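Local coordinates for glycosyltransferase (Streptomyces viridochromogenes, PDB 2IUY), which probably transfers a sugar from a nucleotide-sugar donor, as a retaining GT4-family glycosyltransferase, during biosynthesis of the antibiotic avilamycin A, at residues A180-H185 / R208-T213; P3-L8 / T82-V87; P253-V258 / N273-E278. One frame throughout, in Å; residues are numbered along the deposited sequence.

In the fold
The chain folds as a GT-B glycosyltransferase: two domains, each built on a six-stranded parallel sheet. Contact 2 lies in the N-terminal domain, between the first strand and the loop leading to strand 87-90; contacts 1 and 3 belong to the C-terminal domain. The centres of contacts 1 and 2 are about 48 Å apart, on opposite sides of the chain's centre. Contact 3 sits nearer the middle, its centre about 22 Å from that of contact 1 and 30 Å from that of contact 2. It holds Thr256 and Val257, which bind UDP, and the side chain of Ala255 is about 6 Å from that of Lys175, another UDP-binding residue. Contact 2 is remote from these sites.

Contact 1: A180-H185 / R208-T213; sequences AAAFAH and RRYGST
Tyr210 lays one face of its ring against the backbone of Ala181 and Ala182 in helix 177-187, with Ala182 N 4.0 Å above the ring plane and near its centre. Ala181 CB sits at the root of the side chain, 3.6 Å from Tyr210 CB. At the far end of the ring Ala182 CB is 3.5 Å from Tyr210 OH, so this alanine packs against the phenol end. The ring is brought here by chi1 of -58°, which sets CG beside the backbone N. His185 adds a second neighbour: its ring and that of Tyr210 are inclined at 56°, an oblique pairing in which His185 CB comes to 3.7 Å from Tyr210 CD1.

Thr213 fills the other half of the interface with its two branches doing different work. Its methyl points at the helix, with CG2 3.6 Å from Ala184 CB and equally close to the carbonyl oxygen of Ala181. Its hydroxyl turns to His185, where OG1 is 3.6 Å from CB and lies near the plane of the imidazole, at its edge. No hydrogen bond crosses the interface; the chain between Tyr210 and Thr213 is tied locally instead, Thr213 N donating to Tyr210 O over 2.9 Å.

Further out, Leu191 of strand 191-194 touches Ala181, Ala184 and Thr213 and shares a backbone hydrogen bond with Thr213, while Thr291 packs on Tyr210 and Ala182. Helix 177-187 joins strands 165-168 and 191-194, and helix 200-210 joins 191-194 to 214-216. The contact therefore packs the helix of one beta-alpha-beta crossover against the C-terminal end of the next crossover's helix and the loop after it, in the Rossmann-like C-terminal domain of a GT-B enzyme.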
ATOM      1  N   ALA A 180      -9.519  -8.568  13.717  1.00  9.20           N
ATOM      2  CA  ALA A 180     -10.582  -8.228  12.786  1.00  8.89           C
ATOM      3  C   ALA A 180     -11.734  -9.252  12.892  1.00  9.24           C
ATOM      4  O   ALA A 180     -12.936  -8.887  12.828  1.00  8.94           O
ATOM      5  CB  ALA A 180     -10.024  -8.186  11.379  1.00  7.76           C
ATOM      6  N   ALA A 181     -11.398 -10.533  13.050  1.00  8.94           N
ATOM      7  CA  ALA A 181     -12.471 -11.551  13.266  1.00 10.23           C
ATOM      8  C   ALA A 181     -13.246 -11.204  14.549  1.00 10.74           C
ATOM      9  O   ALA A 181     -14.493 -11.161  14.537  1.00 11.66           O
ATOM     10  CB  ALA A 181     -11.895 -12.988  13.322  1.00  8.44           C
ATOM     11  N   ALA A 182     -12.514 -10.878  15.622  1.00 10.13           N
ATOM     12  CA  ALA A 182     -13.115 -10.487  16.898  1.00 10.03           C
ATOM     13  C   ALA A 182     -14.014  -9.250  16.739  1.00 11.05           C
ATOM     14  O   ALA A 182     -15.077  -9.156  17.322  1.00 10.63           O
ATOM     15  CB  ALA A 182     -12.019 -10.195  17.956  1.00  8.25           C
ATOM     16  N   PHE A 183     -13.567  -8.269  15.979  1.00 12.35           N
ATOM     17  CA  PHE A 183     -14.369  -7.052  15.866  1.00 13.55           C
ATOM     18  C   PHE A 183     -15.677  -7.333  15.081  1.00 14.15           C
ATOM     19  O   PHE A 183     -16.776  -6.898  15.473  1.00 14.71           O
ATOM     20  CB  PHE A 183     -13.521  -5.887  15.298  1.00 13.16           C
ATOM     21  CG  PHE A 183     -14.292  -4.591  15.162  1.00 14.31           C
ATOM     22  CD1 PHE A 183     -14.242  -3.631  16.165  1.00 10.98           C
ATOM     23  CD2 PHE A 183     -15.048  -4.336  14.025  1.00 11.94           C
ATOM     24  CE1 PHE A 183     -14.960  -2.469  16.076  1.00 11.56           C
ATOM     25  CE2 PHE A 183     -15.789  -3.146  13.926  1.00 13.93           C
ATOM     26  CZ  PHE A 183     -15.726  -2.202  14.953  1.00 11.26           C
ATOM     27  N   ALA A 184     -15.549  -8.057  13.971  1.00 13.88           N
ATOM     28  CA  ALA A 184     -16.706  -8.511  13.191  1.00 13.67           C
ATOM     29  C   ALA A 184     -17.635  -9.327  14.084  1.00 14.24           C
ATOM     30  O   ALA A 184     -18.821  -9.030  14.151  1.00 15.20           O
ATOM     31  CB  ALA A 184     -16.263  -9.345  11.977  1.00 12.05           C
ATOM     32  N   HIS A 185     -17.107 -10.362  14.739  1.00 14.79           N
ATOM     33  CA  HIS A 185     -17.879 -11.109  15.754  1.00 15.68           C
ATOM     34  C   HIS A 185     -18.669 -10.198  16.750  1.00 16.19           C
ATOM     35  O   HIS A 185     -19.864 -10.397  16.964  1.00 16.94           O
ATOM     36  CB  HIS A 185     -17.003 -12.125  16.486  1.00 16.00           C
ATOM     37  CG  HIS A 185     -17.729 -12.856  17.575  1.00 17.06           C
ATOM     38  ND1 HIS A 185     -17.694 -12.453  18.893  1.00 20.62           N
ATOM     39  CD2 HIS A 185     -18.553 -13.927  17.529  1.00 17.22           C
ATOM     40  CE1 HIS A 185     -18.448 -13.263  19.616  1.00 21.54           C
ATOM     41  NE2 HIS A 185     -18.983 -14.162  18.810  1.00 20.23           N
ATOM     42  N   ARG A 208     -10.985 -21.729  14.566  1.00 19.93           N
ATOM     43  CA  ARG A 208     -11.406 -22.225  15.877  1.00 20.86           C
ATOM     44  C   ARG A 208     -12.217 -21.208  16.685  1.00 19.41           C
ATOM     45  O   ARG A 208     -13.301 -21.502  17.179  1.00 20.26           O
ATOM     46  CB  ARG A 208     -10.171 -22.693  16.670  1.00 20.04           C
ATOM     47  CG  ARG A 208     -10.488 -23.214  18.054  1.00 24.43           C
ATOM     48  CD  ARG A 208      -9.249 -23.710  18.828  1.00 25.39           C
ATOM     49  NE  ARG A 208      -8.361 -22.644  19.323  1.00 33.35           N
ATOM     50  CZ  ARG A 208      -8.564 -21.892  20.409  1.00 33.69           C
ATOM     51  NH1 ARG A 208      -9.662 -22.028  21.152  1.00 36.68           N
ATOM     52  NH2 ARG A 208      -7.663 -20.979  20.740  1.00 34.51           N
ATOM     53  N   ARG A 209     -11.675 -20.010  16.829  1.00 17.78           N
ATOM     54  CA  ARG A 209     -12.258 -19.004  17.692  1.00 16.39           C
ATOM     55  C   ARG A 209     -13.423 -18.254  17.055  1.00 15.36           C
ATOM     56  O   ARG A 209     -14.353 -17.891  17.768  1.00 13.67           O
ATOM     57  CB  ARG A 209     -11.176 -18.037  18.180  1.00 15.36           C
ATOM     58  CG  ARG A 209     -10.140 -18.766  19.048  1.00 18.01           C
ATOM     59  CD  ARG A 209      -8.939 -17.898  19.421  1.00 18.26           C
ATOM     60  NE  ARG A 209      -9.318 -16.568  19.907  1.00 20.83           N
ATOM     61  CZ  ARG A 209      -8.474 -15.747  20.542  1.00 22.76           C
ATOM     62  NH1 ARG A 209      -7.215 -16.136  20.768  1.00 22.02           N
ATOM     63  NH2 ARG A 209      -8.898 -14.558  20.976  1.00 20.02           N
ATOM     64  N   TYR A 210     -13.343 -18.024  15.734  1.00 14.66           N
ATOM     65  CA  TYR A 210     -14.302 -17.190  15.006  1.00 14.42           C
ATOM     66  C   TYR A 210     -14.787 -17.791  13.694  1.00 14.64           C
ATOM     67  O   TYR A 210     -15.170 -17.059  12.786  1.00 12.38           O
ATOM     68  CB  TYR A 210     -13.691 -15.807  14.745  1.00 13.83           C
ATOM     69  CG  TYR A 210     -13.300 -15.124  16.017  1.00 14.26           C
ATOM     70  CD1 TYR A 210     -14.272 -14.603  16.870  1.00 13.49           C
ATOM     71  CD2 TYR A 210     -11.959 -15.019  16.386  1.00 12.57           C
ATOM     72  CE1 TYR A 210     -13.923 -13.977  18.076  1.00 14.73           C
ATOM     73  CE2 TYR A 210     -11.598 -14.394  17.572  1.00 15.03           C
ATOM     74  CZ  TYR A 210     -12.582 -13.857  18.408  1.00 14.12           C
ATOM     75  OH  TYR A 210     -12.230 -13.236  19.594  1.00 14.38           O
ATOM     76  N   GLY A 211     -14.817 -19.126  13.612  1.00 16.00           N
ATOM     77  CA  GLY A 211     -15.255 -19.814  12.372  1.00 17.50           C
ATOM     78  C   GLY A 211     -16.574 -19.315  11.759  1.00 17.57           C
ATOM     79  O   GLY A 211     -16.680 -19.114  10.538  1.00 17.35           O
ATOM     80  N   SER A 212     -17.565 -19.102  12.609  1.00 17.39           N
ATOM     81  CA  SER A 212     -18.905 -18.747  12.159  1.00 17.68           C
ATOM     82  C   SER A 212     -18.940 -17.296  11.682  1.00 17.32           C
ATOM     83  O   SER A 212     -19.858 -16.866  10.996  1.00 18.29           O
ATOM     84  CB  SER A 212     -19.933 -19.006  13.258  1.00 18.00           C
ATOM     85  OG  SER A 212     -19.731 -18.148  14.379  1.00 21.72           O
ATOM     86  N   THR A 213     -17.910 -16.547  12.035  1.00 16.49           N
ATOM     87  CA  THR A 213     -17.738 -15.161  11.596  1.00 14.61           C
ATOM     88  C   THR A 213     -16.977 -15.064  10.277  1.00 14.58           C
ATOM     89  O   THR A 213     -17.407 -14.340   9.380  1.00 13.17           O
ATOM     90  CB  THR A 213     -17.003 -14.401  12.668  1.00 14.45           C
ATOM     91  OG1 THR A 213     -17.852 -14.354  13.794  1.00 13.72           O
ATOM     92  CG2 THR A 213     -16.598 -12.930  12.240  1.00 15.33           C
TER

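Contact 2: P3-L8 / T82-V87; sequences PLKVAL and TADVDV
Asp86 OD2 is gripped by two donors, the backbone N of Lys5 and a water. Lys5 N donates over 2.8 Å in an almost straight bond of 174°, which OD2 accepts with its anti lone pair, the one away from the other carboxylate oxygen. Water 1 donates to the same OD2 at 2.7 Å and also to Pro3 O, so carboxylate and water together tie down the start of 3-8. With chi1 at -57° the carboxyl group stands beside Asp86's own backbone N, and both can reach Lys5: Asp86 N donates to Lys5 O over 2.8 Å. That carbonyl also receives a weak bond from Val87 N. Two residues along the strand from Lys5, Ala7 N donates to Val87 O at 2.8 Å, completing the parallel pairing in which Val6 bridges Val87.

The side chains of Val6 and Val87 point the same way and lie side by side, CG1 to CG1 at 4.1 Å. Lys5 goes to the other face of the strand. Its chain bends at chi3 (-96°) and brings NZ to Asp84, making a weak bond to the carbonyl O at 3.1 Å and a long salt bridge to OD2. Beyond it on this face, Ala7 CB packs on Val85 CG2 at 4.0 Å.

Strand 5-9 runs near the middle of the N-terminal sheet, with strand 87-90 on one side and 49-53 on the other, where Glu49 and Phe51 bond its backbone. Tyr332 of helix 321-336 packs on both Val6 and Val87, so the long C-terminal helix returns to the N-terminal domain, as in other GT-B enzymes, while Leu8 faces helix 31-45.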
ATOM      1  N   PRO A   3       9.753  18.053 -18.681  1.00 21.81           N
ATOM      2  CA  PRO A   3       9.283  16.665 -18.501  1.00 20.45           C
ATOM      3  C   PRO A   3      10.440  15.778 -18.078  1.00 18.93           C
ATOM      4  O   PRO A   3      11.513  15.775 -18.705  1.00 20.18           O
ATOM      5  CB  PRO A   3       8.775  16.258 -19.873  1.00 20.82           C
ATOM      6  CG  PRO A   3       9.360  17.259 -20.847  1.00 22.48           C
ATOM      7  CD  PRO A   3      10.130  18.315 -20.081  1.00 22.75           C
ATOM      8  N   LEU A   4      10.219  15.038 -17.008  1.00 15.45           N
ATOM      9  CA  LEU A   4      11.267  14.235 -16.384  1.00 11.95           C
ATOM     10  C   LEU A   4      11.153  12.845 -16.957  1.00 10.81           C
ATOM     11  O   LEU A   4      10.045  12.410 -17.420  1.00  8.16           O
ATOM     12  CB  LEU A   4      11.094  14.290 -14.841  1.00 10.94           C
ATOM     13  CG  LEU A   4      11.395  15.679 -14.260  1.00 11.01           C
ATOM     14  CD1 LEU A   4      11.065  15.841 -12.779  1.00 10.61           C
ATOM     15  CD2 LEU A   4      12.882  16.122 -14.508  1.00  8.58           C
ATOM     16  N   LYS A   5      12.317  12.188 -17.039  1.00  9.25           N
ATOM     17  CA  LYS A   5      12.390  10.756 -17.295  1.00  8.95           C
ATOM     18  C   LYS A   5      12.628  10.106 -15.958  1.00  9.02           C
ATOM     19  O   LYS A   5      13.600  10.428 -15.294  1.00  7.65           O
ATOM     20  CB  LYS A   5      13.472  10.413 -18.322  1.00  9.01           C
ATOM     21  CG  LYS A   5      13.239  11.153 -19.677  1.00 11.63           C
ATOM     22  CD  LYS A   5      13.828  10.360 -20.809  1.00 17.78           C
ATOM     23  CE  LYS A   5      15.197  10.749 -21.235  1.00 26.08           C
ATOM     24  NZ  LYS A   5      15.735   9.683 -22.234  1.00 29.48           N
ATOM     25  N   VAL A   6      11.672   9.280 -15.518  1.00  9.19           N
ATOM     26  CA  VAL A   6      11.705   8.722 -14.153  1.00  8.24           C
ATOM     27  C   VAL A   6      11.812   7.197 -14.257  1.00  8.97           C
ATOM     28  O   VAL A   6      10.966   6.540 -14.896  1.00  9.83           O
ATOM     29  CB  VAL A   6      10.478   9.099 -13.271  1.00  8.46           C
ATOM     30  CG1 VAL A   6      10.654   8.567 -11.777  1.00  7.68           C
ATOM     31  CG2 VAL A   6      10.130  10.648 -13.302  1.00  9.43           C
ATOM     32  N   ALA A   7      12.870   6.646 -13.680  1.00  8.90           N
ATOM     33  CA  ALA A   7      13.003   5.203 -13.544  1.00  9.51           C
ATOM     34  C   ALA A   7      12.389   4.825 -12.214  1.00 10.73           C
ATOM     35  O   ALA A   7      12.894   5.254 -11.172  1.00 11.31           O
ATOM     36  CB  ALA A   7      14.459   4.790 -13.595  1.00  8.47           C
ATOM     37  N   LEU A   8      11.279   4.065 -12.263  1.00 11.15           N
ATOM     38  CA  LEU A   8      10.545   3.610 -11.078  1.00 11.18           C
ATOM     39  C   LEU A   8      10.905   2.181 -10.861  1.00 11.58           C
ATOM     40  O   LEU A   8      10.611   1.382 -11.739  1.00 11.29           O
ATOM     41  CB  LEU A   8       9.028   3.628 -11.283  1.00 11.53           C
ATOM     42  CG  LEU A   8       8.222   4.895 -11.090  1.00 12.35           C
ATOM     43  CD1 LEU A   8       6.700   4.555 -11.334  1.00  8.62           C
ATOM     44  CD2 LEU A   8       8.527   5.536  -9.703  1.00  9.41           C
ATOM     45  N   THR A  82      23.628   2.780 -17.386  1.00 16.51           N
ATOM     46  CA  THR A  82      23.761   3.399 -18.706  1.00 16.71           C
ATOM     47  C   THR A  82      22.533   4.212 -19.138  1.00 16.28           C
ATOM     48  O   THR A  82      22.533   4.822 -20.224  1.00 16.12           O
ATOM     49  CB  THR A  82      24.069   2.328 -19.776  1.00 17.00           C
ATOM     50  OG1 THR A  82      22.969   1.403 -19.872  1.00 20.27           O
ATOM     51  CG2 THR A  82      25.378   1.571 -19.413  1.00 14.53           C
ATOM     52  N   ALA A  83      21.510   4.226 -18.271  1.00 15.59           N
ATOM     53  CA  ALA A  83      20.213   4.855 -18.563  1.00 15.36           C
ATOM     54  C   ALA A  83      20.368   6.349 -18.606  1.00 15.46           C
ATOM     55  O   ALA A  83      21.095   6.949 -17.797  1.00 16.25           O
ATOM     56  CB  ALA A  83      19.119   4.451 -17.539  1.00 14.97           C
ATOM     57  N   ASP A  84      19.720   6.941 -19.604  1.00 14.64           N
ATOM     58  CA  ASP A  84      19.521   8.358 -19.633  1.00 15.18           C
ATOM     59  C   ASP A  84      18.196   8.739 -18.929  1.00 13.67           C
ATOM     60  O   ASP A  84      17.224   9.074 -19.571  1.00 12.74           O
ATOM     61  CB  ASP A  84      19.539   8.827 -21.097  1.00 15.36           C
ATOM     62  CG  ASP A  84      19.523  10.351 -21.238  1.00 19.10           C
ATOM     63  OD1 ASP A  84      19.810  11.060 -20.249  1.00 17.54           O
ATOM     64  OD2 ASP A  84      19.252  10.837 -22.360  1.00 22.00           O
ATOM     65  N   VAL A  85      18.150   8.710 -17.596  1.00 13.79           N
ATOM     66  CA  VAL A  85      16.927   9.182 -16.897  1.00 12.37           C
ATOM     67  C   VAL A  85      17.300  10.278 -15.941  1.00 11.68           C
ATOM     68  O   VAL A  85      18.454  10.369 -15.566  1.00 11.92           O
ATOM     69  CB  VAL A  85      16.180   8.063 -16.136  1.00 13.42           C
ATOM     70  CG1 VAL A  85      15.541   7.055 -17.112  1.00 11.92           C
ATOM     71  CG2 VAL A  85      17.079   7.383 -15.087  1.00 13.23           C
ATOM     72  N   ASP A  86      16.351  11.106 -15.521  1.00 10.51           N
ATOM     73  CA  ASP A  86      16.693  12.172 -14.604  1.00 10.05           C
ATOM     74  C   ASP A  86      16.695  11.719 -13.130  1.00  9.28           C
ATOM     75  O   ASP A  86      17.412  12.295 -12.299  1.00  7.76           O
ATOM     76  CB  ASP A  86      15.758  13.351 -14.774  1.00 10.82           C
ATOM     77  CG  ASP A  86      15.756  13.899 -16.205  1.00 15.19           C
ATOM     78  OD1 ASP A  86      16.804  14.439 -16.668  1.00 17.87           O
ATOM     79  OD2 ASP A  86      14.723  13.703 -16.884  1.00 15.17           O
ATOM     80  N   VAL A  87      15.898  10.689 -12.845  1.00  8.94           N
ATOM     81  CA  VAL A  87      15.530  10.298 -11.485  1.00  9.49           C
ATOM     82  C   VAL A  87      15.385   8.793 -11.468  1.00  8.47           C
ATOM     83  O   VAL A  87      14.710   8.215 -12.335  1.00  8.68           O
ATOM     84  CB  VAL A  87      14.105  10.894 -11.076  1.00 10.21           C
ATOM     85  CG1 VAL A  87      13.649  10.393  -9.693  1.00 11.36           C
ATOM     86  CG2 VAL A  87      14.092  12.438 -11.106  1.00 11.08           C
TER
HETATM   87  O   HOH W   1      14.231  15.749 -18.539  1.00 23.92           O

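Contact 3: P253-V258 / N273-E278; sequences PGATVV and NGCLAE
This is van der Waals packing, partly side chain on backbone and without hydrogen bonds between the two segments, where the loop and first turn leading into helix 256-263 meet the tight turn leading to helix 276-279 in the C-terminal domain of the GT-B fold. By sequence, Pro253-Val258 lies within the EX7E motif known from GT4 enzymes, here running from Glu252 to Glu260. Thr256, Val257 and Glu260 bind UDP; Thr256 points away from 273-278, and neither it nor Val257 touches that segment.

Segment 273-278 starts with a type II' turn from Asn273 to Leu276, closed by Leu276 N to Asn273 O at 2.8 Å. Gly274 takes the positive phi (55°) of the turn's second position. The Asn273 side chain ties this turn back to the motif through OD1, which accepts from Glu252 N, and Cys275 shares a backbone hydrogen bond with Glu252.

Cys275 then presses directly on the loop. Its chi1 of 75° puts SG between its own backbone N and carbonyl carbon and toward the peptide of Gly254, SG to Gly254 C being 3.2 Å. Behind it, Cys275 CB lies 3.3 Å from Pro253 O. That carbonyl is also hydrogen-bonded by Ser127 OG, and nearby the two carboxylate oxygens of Glu278 meet the backbone N atoms of Arg128 and Ala129 at the start of helix 128-133.

Ala255, which has its own positive phi, links the two halves of the interface: its CB is 3.6 Å from Cys275 SG and also faces the leucine next door. Leu276 finishes the packing with a single methyl, CD2, set 3.5 Å from Ala255 CB and 3.7 Å from Val258 CG2.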
ATOM      1  N   PRO A 253       3.756   0.704   7.852  1.00  9.45           N
ATOM      2  CA  PRO A 253       4.306   1.878   7.119  1.00  9.92           C
ATOM      3  C   PRO A 253       3.325   2.852   6.448  1.00  9.32           C
ATOM      4  O   PRO A 253       3.452   4.094   6.664  1.00  8.84           O
ATOM      5  CB  PRO A 253       5.268   1.264   6.084  1.00 10.04           C
ATOM      6  CG  PRO A 253       5.494  -0.148   6.529  1.00 10.53           C
ATOM      7  CD  PRO A 253       4.343  -0.567   7.400  1.00 10.58           C
ATOM      8  N   GLY A 254       2.367   2.304   5.678  1.00  8.53           N
ATOM      9  CA  GLY A 254       1.475   3.095   4.868  1.00  9.46           C
ATOM     10  C   GLY A 254       0.077   2.551   4.598  1.00 10.43           C
ATOM     11  O   GLY A 254      -0.840   3.339   4.274  1.00 10.24           O
ATOM     12  N   ALA A 255      -0.109   1.230   4.719  1.00  9.80           N
ATOM     13  CA  ALA A 255      -1.443   0.606   4.671  1.00  9.56           C
ATOM     14  C   ALA A 255      -2.257   1.007   3.440  1.00  9.70           C
ATOM     15  O   ALA A 255      -3.227   1.754   3.511  1.00  8.61           O
ATOM     16  CB  ALA A 255      -2.247   0.872   5.958  1.00 10.07           C
ATOM     17  N   THR A 256      -1.821   0.506   2.307  1.00 10.73           N
ATOM     18  CA  THR A 256      -2.424   0.791   1.026  1.00 12.03           C
ATOM     19  C   THR A 256      -3.943   0.478   1.045  1.00 11.79           C
ATOM     20  O   THR A 256      -4.731   1.186   0.438  1.00 11.90           O
ATOM     21  CB  THR A 256      -1.677  -0.039  -0.072  1.00 12.57           C
ATOM     22  OG1 THR A 256      -2.093   0.394  -1.399  1.00 16.33           O
ATOM     23  CG2 THR A 256      -1.955  -1.518   0.110  1.00 11.65           C
ATOM     24  N   VAL A 257      -4.357  -0.550   1.796  1.00 11.32           N
ATOM     25  CA  VAL A 257      -5.785  -0.951   1.815  1.00 10.29           C
ATOM     26  C   VAL A 257      -6.698   0.177   2.300  1.00  9.22           C
ATOM     27  O   VAL A 257      -7.849   0.211   1.932  1.00  8.40           O
ATOM     28  CB  VAL A 257      -6.050  -2.236   2.687  1.00 11.03           C
ATOM     29  CG1 VAL A 257      -6.072  -1.901   4.219  1.00  8.27           C
ATOM     30  CG2 VAL A 257      -7.328  -2.958   2.218  1.00 12.43           C
ATOM     31  N   VAL A 258      -6.165   1.101   3.104  1.00  7.70           N
ATOM     32  CA  VAL A 258      -6.956   2.232   3.611  1.00  6.85           C
ATOM     33  C   VAL A 258      -7.413   3.163   2.459  1.00  6.02           C
ATOM     34  O   VAL A 258      -8.613   3.495   2.338  1.00  5.05           O
ATOM     35  CB  VAL A 258      -6.193   3.043   4.714  1.00  6.32           C
ATOM     36  CG1 VAL A 258      -6.994   4.335   5.165  1.00  7.73           C
ATOM     37  CG2 VAL A 258      -5.931   2.197   5.952  1.00  6.11           C
ATOM     38  N   ASN A 273      -2.103   1.623  14.992  1.00 11.19           N
ATOM     39  CA  ASN A 273      -0.760   1.174  14.670  1.00 11.47           C
ATOM     40  C   ASN A 273      -0.084   1.915  13.524  1.00 11.20           C
ATOM     41  O   ASN A 273      -0.661   2.016  12.401  1.00 10.65           O
ATOM     42  CB  ASN A 273      -0.740  -0.319  14.346  1.00 11.21           C
ATOM     43  CG  ASN A 273       0.663  -0.850  14.242  1.00 13.82           C
ATOM     44  OD1 ASN A 273       1.232  -0.975  13.133  1.00  8.99           O
ATOM     45  ND2 ASN A 273       1.275  -1.094  15.405  1.00 11.43           N
ATOM     46  N   GLY A 274       1.144   2.399  13.783  1.00  9.94           N
ATOM     47  CA  GLY A 274       1.957   2.984  12.707  1.00  9.32           C
ATOM     48  C   GLY A 274       1.199   4.090  11.989  1.00  8.76           C
ATOM     49  O   GLY A 274       0.588   4.922  12.609  1.00  8.44           O
ATOM     50  N   CYS A 275       1.147   4.008  10.674  1.00  9.20           N
ATOM     51  CA  CYS A 275       0.441   5.001   9.841  1.00  8.54           C
ATOM     52  C   CYS A 275      -1.073   5.058  10.093  1.00  9.06           C
ATOM     53  O   CYS A 275      -1.730   6.058   9.775  1.00 10.02           O
ATOM     54  CB  CYS A 275       0.699   4.675   8.371  1.00  6.65           C
ATOM     55  SG  CYS A 275      -0.217   3.238   7.734  1.00  8.73           S
ATOM     56  N   LEU A 276      -1.654   3.986  10.631  1.00  9.05           N
ATOM     57  CA  LEU A 276      -3.113   3.958  10.803  1.00  8.91           C
ATOM     58  C   LEU A 276      -3.690   5.105  11.643  1.00  8.86           C
ATOM     59  O   LEU A 276      -4.754   5.656  11.326  1.00  9.16           O
ATOM     60  CB  LEU A 276      -3.565   2.599  11.318  1.00  7.71           C
ATOM     61  CG  LEU A 276      -3.160   1.464  10.353  1.00  8.15           C
ATOM     62  CD1 LEU A 276      -3.473   0.121  11.020  1.00  9.15           C
ATOM     63  CD2 LEU A 276      -3.883   1.567   8.982  1.00  9.26           C
ATOM     64  N   ALA A 277      -2.995   5.465  12.713  1.00  9.45           N
ATOM     65  CA  ALA A 277      -3.379   6.630  13.525  1.00  9.36           C
ATOM     66  C   ALA A 277      -3.578   7.915  12.671  1.00  9.15           C
ATOM     67  O   ALA A 277      -4.384   8.782  13.010  1.00  8.81           O
ATOM     68  CB  ALA A 277      -2.326   6.851  14.656  1.00  9.48           C
ATOM     69  N   GLU A 278      -2.837   8.015  11.580  1.00  9.10           N
ATOM     70  CA  GLU A 278      -2.757   9.233  10.739  1.00  9.95           C
ATOM     71  C   GLU A 278      -3.819   9.273   9.656  1.00  9.85           C
ATOM     72  O   GLU A 278      -4.336  10.353   9.318  1.00  9.67           O
ATOM     73  CB  GLU A 278      -1.347   9.349  10.103  1.00  9.66           C
ATOM     74  CG  GLU A 278      -0.219   9.769  11.116  1.00 10.72           C
ATOM     75  CD  GLU A 278       1.197   9.508  10.571  1.00 10.08           C
ATOM     76  OE1 GLU A 278       1.526  10.000   9.481  1.00  9.36           O
ATOM     77  OE2 GLU A 278       1.968   8.773  11.210  1.00  8.40           O
TER